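N utilization substance protein B (Aquifex aeolicus, PDB 3R2C) probably takes part in transcription antitermination of ribosomal RNA operons by binding the boxA antiterminator sequence of the RNA. Local coordinates at residues K49-A54 and A90-L95; I61-I65 and L85-A90. All coordinates share one frame; numbering follows the deposited sequence.

How the contacts relate
Helix 79-94 is common to both contacts and meets a different helix in each. Contact 1 sets 49-54, on helix 41-56, against the C-terminal end of helix 79-94 (90-95). Contact 2 sets 61-65, on the next helix, 58-66, against the turns just before it (85-90). The loop closed by contact 1 therefore encloses contact 2. Their centres lie about 9 Å apart, both share A90, and F94 of contact 1 packs on I61 and I64 of contact 2. Two successive helices are thus tied to one central helix of the all-helical NusB fold, and the bound nucleic acid comes within about 7 Å of the nearest atom of either contact.

Contact 1. Residues K49-A54 and A90-L95; sequences KLVDTA and AELIFL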
ATOM      1  N   LYS A  49      14.067  -5.512   5.993  1.00 14.00           N
ATOM      2  CA  LYS A  49      13.981  -6.959   5.829  1.00 15.72           C
ATOM      3  C   LYS A  49      12.580  -7.408   5.377  1.00 15.92           C
ATOM      4  O   LYS A  49      12.460  -8.278   4.514  1.00 18.27           O
ATOM      5  CB  LYS A  49      14.372  -7.667   7.120  1.00 16.80           C
ATOM      6  CG  LYS A  49      14.520  -9.177   6.965  1.00 35.83           C
ATOM      7  CD  LYS A  49      15.392  -9.742   8.063  1.00 50.44           C
ATOM      8  CE  LYS A  49      14.787  -9.459   9.412  1.00 58.33           C
ATOM      9  NZ  LYS A  49      13.457 -10.105   9.522  1.00 62.72           N
ATOM     10  N   LEU A  50      11.531  -6.806   5.940  1.00 13.00           N
ATOM     11  CA  LEU A  50      10.158  -7.085   5.507  1.00 12.78           C
ATOM     12  C   LEU A  50       9.987  -6.740   4.041  1.00 15.95           C
ATOM     13  O   LEU A  50       9.453  -7.541   3.277  1.00 15.74           O
ATOM     14  CB  LEU A  50       9.139  -6.280   6.316  1.00 12.85           C
ATOM     15  CG  LEU A  50       9.020  -6.664   7.786  1.00 16.48           C
ATOM     16  CD1 LEU A  50       8.189  -5.606   8.554  1.00 12.05           C
ATOM     17  CD2 LEU A  50       8.406  -8.046   7.907  1.00 16.64           C
ATOM     18  N   VAL A  51      10.432  -5.547   3.655  1.00 13.34           N
ATOM     19  CA  VAL A  51      10.302  -5.108   2.263  1.00 14.29           C
ATOM     20  C   VAL A  51      11.117  -6.014   1.352  1.00 14.57           C
ATOM     21  O   VAL A  51      10.628  -6.477   0.314  1.00 14.40           O
ATOM     22  CB  VAL A  51      10.730  -3.632   2.063  1.00 13.45           C
ATOM     23  CG1 VAL A  51      10.831  -3.300   0.567  1.00 14.90           C
ATOM     24  CG2 VAL A  51       9.727  -2.696   2.741  1.00 12.29           C
ATOM     25  N   ASP A  52      12.356  -6.293   1.736  1.00 13.35           N
ATOM     26  CA  ASP A  52      13.216  -7.128   0.885  1.00 15.60           C
ATOM     27  C   ASP A  52      12.610  -8.518   0.678  1.00 18.83           C
ATOM     28  O   ASP A  52      12.708  -9.102  -0.411  1.00 16.83           O
ATOM     29  CB  ASP A  52      14.622  -7.266   1.483  1.00 22.52           C
ATOM     30  CG  ASP A  52      15.425  -5.974   1.393  1.00 37.90           C
ATOM     31  OD1 ASP A  52      15.003  -5.051   0.656  1.00 44.88           O
ATOM     32  OD2 ASP A  52      16.485  -5.887   2.054  1.00 37.28           O
ATOM     33  N   THR A  53      11.975  -9.031   1.722  1.00 15.75           N
ATOM     34  CA  THR A  53      11.411 -10.375   1.700  1.00 17.11           C
ATOM     35  C   THR A  53      10.188 -10.440   0.796  1.00 16.11           C
ATOM     36  O   THR A  53      10.081 -11.339  -0.045  1.00 17.81           O
ATOM     37  CB  THR A  53      10.991 -10.839   3.115  1.00 20.49           C
ATOM     38  OG1 THR A  53      12.141 -10.914   3.957  1.00 17.22           O
ATOM     39  CG2 THR A  53      10.316 -12.202   3.068  1.00 18.79           C
ATOM     40  N   ALA A  54       9.276  -9.487   0.966  1.00 13.83           N
ATOM     41  CA  ALA A  54       8.068  -9.421   0.141  1.00 15.86           C
ATOM     42  C   ALA A  54       8.419  -9.239  -1.331  1.00 16.45           C
ATOM     43  O   ALA A  54       7.809  -9.854  -2.204  1.00 15.08           O
ATOM     44  CB  ALA A  54       7.156  -8.271   0.597  1.00 13.32           C
ATOM     45  N   ALA A  90       4.548 -12.457   3.864  1.00 13.71           N
ATOM     46  CA  ALA A  90       6.000 -12.374   3.934  1.00 14.75           C
ATOM     47  C   ALA A  90       6.480 -12.636   5.367  1.00 17.70           C
ATOM     48  O   ALA A  90       7.443 -13.377   5.577  1.00 17.75           O
ATOM     49  CB  ALA A  90       6.492 -11.010   3.448  1.00 13.72           C
ATOM     50  N   GLU A  91       5.821 -12.046   6.357  1.00 13.54           N
ATOM     51  CA  GLU A  91       6.297 -12.217   7.735  1.00 15.27           C
ATOM     52  C   GLU A  91       5.916 -13.569   8.336  1.00 16.14           C
ATOM     53  O   GLU A  91       6.737 -14.222   8.984  1.00 18.29           O
ATOM     54  CB  GLU A  91       5.796 -11.102   8.668  1.00 14.52           C
ATOM     55  CG  GLU A  91       6.593 -11.096   9.975  1.00 20.97           C
ATOM     56  CD  GLU A  91       6.405  -9.836  10.790  1.00 24.97           C
ATOM     57  OE1 GLU A  91       5.533  -9.015  10.432  1.00 20.73           O
ATOM     58  OE2 GLU A  91       7.135  -9.672  11.794  1.00 22.96           O
ATOM     59  N   LEU A  92       4.673 -13.986   8.142  1.00 14.63           N
ATOM     60  CA  LEU A  92       4.185 -15.214   8.772  1.00 15.21           C
ATOM     61  C   LEU A  92       4.856 -16.436   8.165  1.00 21.20           C
ATOM     62  O   LEU A  92       5.170 -17.393   8.855  1.00 20.62           O
ATOM     63  CB  LEU A  92       2.670 -15.341   8.591  1.00 13.20           C
ATOM     64  CG  LEU A  92       1.863 -14.375   9.462  1.00 14.17           C
ATOM     65  CD1 LEU A  92       0.386 -14.427   9.063  1.00 12.87           C
ATOM     66  CD2 LEU A  92       2.050 -14.682  10.955  1.00 14.88           C
ATOM     67  N   ILE A  93       5.082 -16.390   6.863  1.00 17.04           N
ATOM     68  CA  ILE A  93       5.517 -17.580   6.148  1.00 18.77           C
ATOM     69  C   ILE A  93       6.976 -17.514   5.774  1.00 20.69           C
ATOM     70  O   ILE A  93       7.739 -18.410   6.108  1.00 22.67           O
ATOM     71  CB  ILE A  93       4.665 -17.820   4.906  1.00 22.11           C
ATOM     72  CG1 ILE A  93       3.233 -18.135   5.346  1.00 23.48           C
ATOM     73  CG2 ILE A  93       5.250 -18.961   4.064  1.00 24.80           C
ATOM     74  CD1 ILE A  93       2.377 -18.750   4.275  1.00 28.14           C
ATOM     75  N   PHE A  94       7.377 -16.449   5.099  1.00 16.55           N
ATOM     76  CA  PHE A  94       8.724 -16.408   4.567  1.00 21.66           C
ATOM     77  C   PHE A  94       9.743 -16.037   5.647  1.00 27.82           C
ATOM     78  O   PHE A  94      10.901 -16.425   5.563  1.00 30.51           O
ATOM     79  CB  PHE A  94       8.778 -15.499   3.328  1.00 16.27           C
ATOM     80  CG  PHE A  94       8.101 -16.107   2.135  1.00 20.86           C
ATOM     81  CD1 PHE A  94       6.746 -15.929   1.922  1.00 15.18           C
ATOM     82  CD2 PHE A  94       8.820 -16.916   1.253  1.00 24.27           C
ATOM     83  CE1 PHE A  94       6.120 -16.515   0.827  1.00 21.71           C
ATOM     84  CE2 PHE A  94       8.210 -17.505   0.158  1.00 23.42           C
ATOM     85  CZ  PHE A  94       6.859 -17.307  -0.060  1.00 25.32           C
ATOM     86  N   LEU A  95       9.309 -15.330   6.683  1.00 18.03           N
ATOM     87  CA  LEU A  95      10.197 -15.076   7.814  1.00 17.19           C
ATOM     88  C   LEU A  95       9.844 -15.974   9.011  1.00 17.72           C
ATOM     89  O   LEU A  95      10.458 -15.865  10.067  1.00 23.66           O
ATOM     90  CB  LEU A  95      10.168 -13.601   8.206  1.00 19.73           C
ATOM     91  CG  LEU A  95      10.742 -12.632   7.166  1.00 19.00           C
ATOM     92  CD1 LEU A  95      10.570 -11.196   7.637  1.00 19.38           C
ATOM     93  CD2 LEU A  95      12.215 -12.930   6.869  1.00 22.68           C
TER
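L95 reaches across just past the end of helix 79-94 and lays its two methyls over three residues of helix 41-56. CD1 meets L50 CD2 at 3.8 Å, the two leucine side chains crossing at about a right angle, while L95 CD2 sits 3.5 Å from T53 OG1. At the exposed margin, bends at the third and fourth torsions fold the K49 chain back until NZ lies 3.6 Å from L95 CD1, a setting consistent with a charged amine that makes no hydrogen bond to 90-95.

T53 uses both branches. With OG1 beside its own backbone N (chi1 -63°), the hydroxyl donates to K49 O at 2.7 Å, the same oxygen that T53 N reaches from the opposite face of the carbonyl plane. That bond satisfies the hydroxyl within its own helix and fixes the rotation, leaving CG2 aimed at F94 CB, 3.6 Å away. Replacing T53 by an alanine would probably open a gap beside F94 and L95 and leave K49 O with one donor fewer.

Two alanines suit the place where the backbones come closest: A54 CB and A90 CB touch at 4.0 Å. L50 CD2 also rests on E91, whose carboxylate is held by Y46 and in a salt bridge with R8, which probably balances its charge in these buried surroundings. The segment axes cross at 66°, 10.0 Å apart, with no hydrogen bond between them. L95 N bonds to A90 O, an i to i+5 bond that makes the helix's last turn a pi turn. This is oblique helix-helix packing in the all-helical NusB fold.

Contact 2. Residues I61-I65 and L85-A90; sequences IDSII and LRLGVA
I61 and I65, one turn apart on helix 58-66, pack against L85, R86, V89 and A90 in a nearly perpendicular helix crossing of the all-helical NusB fold. The segment axes make an angle of 102° and approach to 9.8 Å.

The apolar part rests largely on beta-branched I61, I65 and V89, which suit a helix interface because they branch close to the backbone. I61 and V89 lie alongside each other, pointing opposite ways, CG1 to CG1 at 3.9 Å. I61 CG2 lies over the start of the R86 side chain, while CD1, at the end of the CG1 branch, reaches A90 CB. I65 sends CD1 over L85 CB at 3.8 Å. Each V89 methyl faces the CG1 methylene of a different isoleucine, CG1 that of I61 and CG2 that of I65. I130, on helix 117-137, closes over I64 and I65, while L127 covers L85.

The polar part is one salt bridge at the edge of this core. The R86 chain is stretched out as far as NE, which carries the guanidinium out to D62. N83 takes a hydrogen bond from NH1, helping to fix the group's rotation. Side-on, two nitrogens grip the carboxylate, one oxygen each, with the two planes only 18° apart. R86 NE points almost straight (176°) at the syn lone pair of D62 OD1, 2.9 Å away, while R86 NH2 meets D62 OD2 at 2.8 Å, somewhat out of the carboxylate plane.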
ATOM      1  N   ILE A  61       4.205 -15.155  -3.205  1.00 14.41           N
ATOM      2  CA  ILE A  61       3.274 -14.572  -2.228  1.00 16.64           C
ATOM      3  C   ILE A  61       1.895 -14.346  -2.880  1.00 15.85           C
ATOM      4  O   ILE A  61       0.861 -14.700  -2.328  1.00 13.49           O
ATOM      5  CB  ILE A  61       3.848 -13.255  -1.657  1.00 17.04           C
ATOM      6  CG1 ILE A  61       4.993 -13.586  -0.683  1.00 15.49           C
ATOM      7  CG2 ILE A  61       2.757 -12.434  -0.966  1.00 15.22           C
ATOM      8  CD1 ILE A  61       5.825 -12.387  -0.254  1.00 14.90           C
ATOM      9  N   ASP A  62       1.894 -13.793  -4.084  1.00 13.07           N
ATOM     10  CA  ASP A  62       0.647 -13.530  -4.794  1.00 15.27           C
ATOM     11  C   ASP A  62      -0.097 -14.840  -5.107  1.00 12.94           C
ATOM     12  O   ASP A  62      -1.317 -14.904  -5.046  1.00 18.48           O
ATOM     13  CB  ASP A  62       0.938 -12.736  -6.083  1.00 17.79           C
ATOM     14  CG  ASP A  62       1.222 -11.244  -5.804  1.00 26.92           C
ATOM     15  OD1 ASP A  62       1.249 -10.845  -4.613  1.00 22.45           O
ATOM     16  OD2 ASP A  62       1.424 -10.465  -6.766  1.00 19.95           O
ATOM     17  N   SER A  63       0.650 -15.876  -5.457  1.00 14.90           N
ATOM     18  CA  SER A  63       0.055 -17.188  -5.720  1.00 18.73           C
ATOM     19  C   SER A  63      -0.566 -17.785  -4.454  1.00 20.17           C
ATOM     20  O   SER A  63      -1.661 -18.356  -4.481  1.00 20.02           O
ATOM     21  CB  SER A  63       1.125 -18.131  -6.268  1.00 24.05           C
ATOM     22  OG  SER A  63       0.621 -19.438  -6.411  1.00 31.91           O
ATOM     23  N   ILE A  64       0.145 -17.674  -3.338  1.00 16.34           N
ATOM     24  CA  ILE A  64      -0.372 -18.189  -2.071  1.00 14.88           C
ATOM     25  C   ILE A  64      -1.675 -17.481  -1.707  1.00 19.95           C
ATOM     26  O   ILE A  64      -2.642 -18.104  -1.292  1.00 16.02           O
ATOM     27  CB  ILE A  64       0.647 -17.996  -0.948  1.00 16.87           C
ATOM     28  CG1 ILE A  64       1.792 -19.000  -1.130  1.00 19.95           C
ATOM     29  CG2 ILE A  64      -0.034 -18.145   0.415  1.00 16.93           C
ATOM     30  CD1 ILE A  64       3.030 -18.655  -0.357  1.00 24.16           C
ATOM     31  N   ILE A  65      -1.700 -16.169  -1.882  1.00 17.65           N
ATOM     32  CA  ILE A  65      -2.901 -15.393  -1.613  1.00 15.68           C
ATOM     33  C   ILE A  65      -4.036 -15.833  -2.546  1.00 15.52           C
ATOM     34  O   ILE A  65      -5.148 -16.082  -2.096  1.00 16.62           O
ATOM     35  CB  ILE A  65      -2.611 -13.880  -1.767  1.00 17.96           C
ATOM     36  CG1 ILE A  65      -1.703 -13.400  -0.613  1.00 12.68           C
ATOM     37  CG2 ILE A  65      -3.904 -13.074  -1.811  1.00 18.81           C
ATOM     38  CD1 ILE A  65      -1.070 -12.019  -0.883  1.00 13.22           C
ATOM     39  N   LEU A  85      -1.923  -7.893   2.823  1.00 11.97           N
ATOM     40  CA  LEU A  85      -1.833  -9.348   2.712  1.00 14.81           C
ATOM     41  C   LEU A  85      -0.437  -9.785   2.271  1.00 14.18           C
ATOM     42  O   LEU A  85       0.081 -10.779   2.752  1.00 13.77           O
ATOM     43  CB  LEU A  85      -2.896  -9.913   1.743  1.00 12.88           C
ATOM     44  CG  LEU A  85      -4.299 -10.040   2.372  1.00 16.05           C
ATOM     45  CD1 LEU A  85      -5.384 -10.271   1.312  1.00 13.51           C
ATOM     46  CD2 LEU A  85      -4.320 -11.146   3.422  1.00 13.93           C
ATOM     47  N   ARG A  86       0.180  -9.048   1.360  1.00 11.99           N
ATOM     48  CA  ARG A  86       1.507  -9.433   0.909  1.00 16.37           C
ATOM     49  C   ARG A  86       2.470  -9.364   2.083  1.00 15.38           C
ATOM     50  O   ARG A  86       3.329 -10.230   2.261  1.00 13.45           O
ATOM     51  CB  ARG A  86       1.984  -8.516  -0.214  1.00 11.19           C
ATOM     52  CG  ARG A  86       1.390  -8.857  -1.589  1.00 11.55           C
ATOM     53  CD  ARG A  86       1.443  -7.645  -2.541  1.00 10.69           C
ATOM     54  NE  ARG A  86       1.268  -8.055  -3.931  1.00 12.47           N
ATOM     55  CZ  ARG A  86       1.090  -7.226  -4.951  1.00 14.88           C
ATOM     56  NH1 ARG A  86       1.027  -5.912  -4.761  1.00 13.67           N
ATOM     57  NH2 ARG A  86       0.972  -7.718  -6.170  1.00 16.49           N
ATOM     58  N   LEU A  87       2.320  -8.322   2.885  1.00 13.37           N
ATOM     59  CA  LEU A  87       3.200  -8.122   4.020  1.00 13.09           C
ATOM     60  C   LEU A  87       2.968  -9.216   5.067  1.00 14.90           C
ATOM     61  O   LEU A  87       3.923  -9.768   5.630  1.00 13.80           O
ATOM     62  CB  LEU A  87       2.959  -6.731   4.615  1.00 12.96           C
ATOM     63  CG  LEU A  87       3.783  -6.390   5.859  1.00 18.21           C
ATOM     64  CD1 LEU A  87       5.277  -6.483   5.557  1.00 15.04           C
ATOM     65  CD2 LEU A  87       3.410  -4.992   6.378  1.00 16.79           C
ATOM     66  N   GLY A  88       1.699  -9.527   5.336  1.00 15.79           N
ATOM     67  CA  GLY A  88       1.355 -10.558   6.307  1.00 12.54           C
ATOM     68  C   GLY A  88       1.946 -11.899   5.894  1.00 14.99           C
ATOM     69  O   GLY A  88       2.494 -12.632   6.705  1.00 14.09           O
ATOM     70  N   VAL A  89       1.855 -12.224   4.617  1.00 12.78           N
ATOM     71  CA  VAL A  89       2.369 -13.512   4.153  1.00 11.87           C
ATOM     72  C   VAL A  89       3.896 -13.549   4.255  1.00 14.18           C
ATOM     73  O   VAL A  89       4.469 -14.549   4.668  1.00 14.02           O
ATOM     74  CB  VAL A  89       1.914 -13.815   2.715  1.00 13.88           C
ATOM     75  CG1 VAL A  89       2.706 -15.014   2.126  1.00 16.12           C
ATOM     76  CG2 VAL A  89       0.416 -14.085   2.697  1.00 16.86           C
ATOM     77  N   ALA A  90       4.548 -12.457   3.864  1.00 13.71           N
ATOM     78  CA  ALA A  90       6.000 -12.374   3.934  1.00 14.75           C
ATOM     79  C   ALA A  90       6.480 -12.636   5.367  1.00 17.70           C
ATOM     80  O   ALA A  90       7.443 -13.377   5.577  1.00 17.75           O
ATOM     81  CB  ALA A  90       6.492 -11.010   3.448  1.00 13.72           C
TER